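Long-range contact in light Chain (Clostridium botulinum, PDB 6BVD), which probably acts as the zinc-dependent protease of a mosaic botulinum neurotoxin, cleaving a SNARE protein inside nerve cells: residues D43-I48 with A153-W158. Sequence-based numbering, arbitrary orientation.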
loop_
_atom_site.group_PDB
_atom_site.type_symbol
_atom_site.label_atom_id
_atom_site.label_comp_id
_atom_site.label_asym_id
_atom_site.label_seq_id
_atom_site.Cartn_x
_atom_site.Cartn_y
_atom_site.Cartn_z
ATOM N N ASP A 43 6.688 -0.039 -16.875
ATOM C CA ASP A 43 7.036 -0.027 -18.309
ATOM C C ASP A 43 8.112 1.028 -18.636
ATOM O O ASP A 43 7.931 2.229 -18.353
ATOM C CB ASP A 43 5.814 0.247 -19.178
ATOM C CG ASP A 43 4.878 -0.952 -19.308
ATOM O OD1 ASP A 43 5.242 -2.089 -18.943
ATOM O OD2 ASP A 43 3.762 -0.743 -19.805
ATOM N N ASN A 44 9.212 0.572 -19.268
ATOM C CA ASN A 44 10.344 1.385 -19.702
ATOM C C ASN A 44 11.270 1.870 -18.572
ATOM O O ASN A 44 12.124 2.702 -18.799
ATOM C CB ASN A 44 9.884 2.603 -20.546
ATOM C CG ASN A 44 9.239 2.189 -21.872
ATOM O OD1 ASN A 44 9.612 1.169 -22.441
ATOM N ND2 ASN A 44 8.245 2.957 -22.342
ATOM N N VAL A 45 11.129 1.355 -17.373
ATOM C CA VAL A 45 12.028 1.771 -16.285
ATOM C C VAL A 45 12.643 0.531 -15.656
ATOM O O VAL A 45 11.938 -0.371 -15.156
ATOM C CB VAL A 45 11.286 2.610 -15.176
ATOM C CG1 VAL A 45 12.272 3.100 -14.137
ATOM C CG2 VAL A 45 10.580 3.788 -15.786
ATOM N N TRP A 46 13.966 0.481 -15.669
ATOM C CA TRP A 46 14.689 -0.667 -15.129
ATOM C C TRP A 46 15.478 -0.261 -13.932
ATOM O O TRP A 46 16.069 0.827 -13.916
ATOM C CB TRP A 46 15.661 -1.268 -16.190
ATOM C CG TRP A 46 14.905 -1.889 -17.300
ATOM C CD1 TRP A 46 14.421 -1.268 -18.395
ATOM C CD2 TRP A 46 14.481 -3.267 -17.380
ATOM N NE1 TRP A 46 13.727 -2.184 -19.181
ATOM C CE2 TRP A 46 13.749 -3.410 -18.574
ATOM C CE3 TRP A 46 14.662 -4.389 -16.558
ATOM C CZ2 TRP A 46 13.205 -4.657 -18.993
ATOM C CZ3 TRP A 46 14.108 -5.635 -16.967
ATOM C CH2 TRP A 46 13.380 -5.740 -18.167
ATOM N N ILE A 47 15.520 -1.138 -12.941
ATOM C CA ILE A 47 16.413 -0.940 -11.804
ATOM C C ILE A 47 17.545 -1.959 -11.779
ATOM O O ILE A 47 17.303 -3.176 -11.872
ATOM C CB ILE A 47 15.639 -1.026 -10.466
ATOM C CG1 ILE A 47 14.512 0.004 -10.464
ATOM C CG2 ILE A 47 16.597 -0.870 -9.247
ATOM C CD1 ILE A 47 13.567 -0.096 -9.291
ATOM N N ILE A 48 18.781 -1.461 -11.646
ATOM C CA ILE A 48 19.897 -2.330 -11.319
ATOM C C ILE A 48 20.362 -2.030 -9.894
ATOM O O ILE A 48 21.060 -1.044 -9.654
ATOM C CB ILE A 48 21.066 -2.166 -12.303
ATOM C CG1 ILE A 48 20.585 -2.429 -13.741
ATOM C CG2 ILE A 48 22.247 -3.078 -11.878
ATOM C CD1 ILE A 48 21.614 -2.107 -14.831
ATOM N N ALA A 153 14.213 1.504 -23.897
ATOM C CA ALA A 153 13.642 1.875 -22.579
ATOM C C ALA A 153 13.941 3.366 -22.355
ATOM O O ALA A 153 14.635 3.977 -23.165
ATOM C CB ALA A 153 14.234 1.034 -21.435
ATOM N N ASN A 154 13.396 3.958 -21.291
ATOM C CA ASN A 154 13.596 5.393 -21.057
ATOM C C ASN A 154 14.565 5.677 -19.903
ATOM O O ASN A 154 15.199 6.734 -19.861
ATOM C CB ASN A 154 12.219 6.085 -20.756
ATOM C CG ASN A 154 11.251 6.041 -21.947
ATOM O OD1 ASN A 154 11.640 5.776 -23.116
ATOM N ND2 ASN A 154 9.970 6.333 -21.668
ATOM N N LEU A 155 14.664 4.769 -18.950
ATOM C CA LEU A 155 15.356 5.078 -17.701
ATOM C C LEU A 155 15.935 3.836 -17.021
ATOM O O LEU A 155 15.281 2.813 -16.911
ATOM C CB LEU A 155 14.376 5.788 -16.708
ATOM C CG LEU A 155 14.899 5.971 -15.281
ATOM C CD1 LEU A 155 16.138 6.848 -15.183
ATOM C CD2 LEU A 155 13.733 6.582 -14.385
ATOM N N ILE A 156 17.172 3.950 -16.554
ATOM C CA ILE A 156 17.802 2.919 -15.761
ATOM C C ILE A 156 18.278 3.539 -14.458
ATOM O O ILE A 156 19.067 4.498 -14.463
ATOM C CB ILE A 156 19.000 2.292 -16.509
ATOM C CG1 ILE A 156 18.518 1.706 -17.848
ATOM C CG2 ILE A 156 19.695 1.269 -15.611
ATOM C CD1 ILE A 156 19.650 1.222 -18.732
ATOM N N ILE A 157 17.810 2.980 -13.348
ATOM C CA ILE A 157 18.142 3.461 -12.006
ATOM C C ILE A 157 19.124 2.529 -11.365
ATOM O O ILE A 157 18.885 1.339 -11.346
ATOM C CB ILE A 157 16.892 3.557 -11.074
ATOM C CG1 ILE A 157 15.793 4.450 -11.700
ATOM C CG2 ILE A 157 17.346 4.084 -9.658
ATOM C CD1 ILE A 157 14.389 4.420 -10.904
ATOM N N TRP A 158 20.244 3.074 -10.889
ATOM C CA TRP A 158 21.258 2.361 -10.108
ATOM C C TRP A 158 21.262 2.807 -8.640
ATOM O O TRP A 158 20.785 3.890 -8.315
ATOM C CB TRP A 158 22.667 2.643 -10.638
ATOM C CG TRP A 158 22.926 2.290 -12.036
ATOM C CD1 TRP A 158 22.476 2.930 -13.140
ATOM C CD2 TRP A 158 23.800 1.244 -12.495
ATOM N NE1 TRP A 158 22.979 2.315 -14.272
ATOM C CE2 TRP A 158 23.792 1.286 -13.895
ATOM C CE3 TRP A 158 24.563 0.284 -11.848
ATOM C CZ2 TRP A 158 24.562 0.402 -14.683
ATOM C CZ3 TRP A 158 25.296 -0.623 -12.620
ATOM C CH2 TRP A 158 25.268 -0.561 -14.022
#
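Trp46 ties the two strands together at mid-contact: Trp46 N donates to Leu155 O in a nearly straight bond of 3.0 Å. Trp46 O in turn receives Ile157 N at 2.8 Å. Ile48 N continues the ladder to Ile157 O. At the start of the pairing Asn44 O takes two donors, Asn154 N on an in-plane lone pair at 3.1 Å and Leu155 N by a longer, more bent bond.

On one face, Val45 and Leu155 lie side by side with Val45 CG1 and Leu155 CD2 3.8 Å apart; Val45 CG1 stands anti to the backbone N (chi1 -176°), within touching distance of Ile157 CD1 as well. On the other face, Ile48 lies alongside Trp158 and sets its CD1 over the six-membered ring in a CH-pi contact, 4.1 Å from the centroid. Ile48 CD1 also meets Ile156 CG2 at 4.0 Å. Ala153 CB sits at the edge of the Trp46 indole, 3.8 Å from Trp46 CD1.

Further out, Phe36 and Tyr52 meet Trp158 edge-to-face, and the side-chain ND2 atoms of Asn44 and Asn154 are hydrogen-bonded to Lys114 O and Ile113 O, respectively. Leu155 rests on Leu230 and Val233 of helix 222-237, which carries the zinc ligands His228 and His232. Strands 45-48 and 155-158 are thus adjacent parallel strands inside the mixed sheet that backs the HExxH helix, as in zincin metalloproteases.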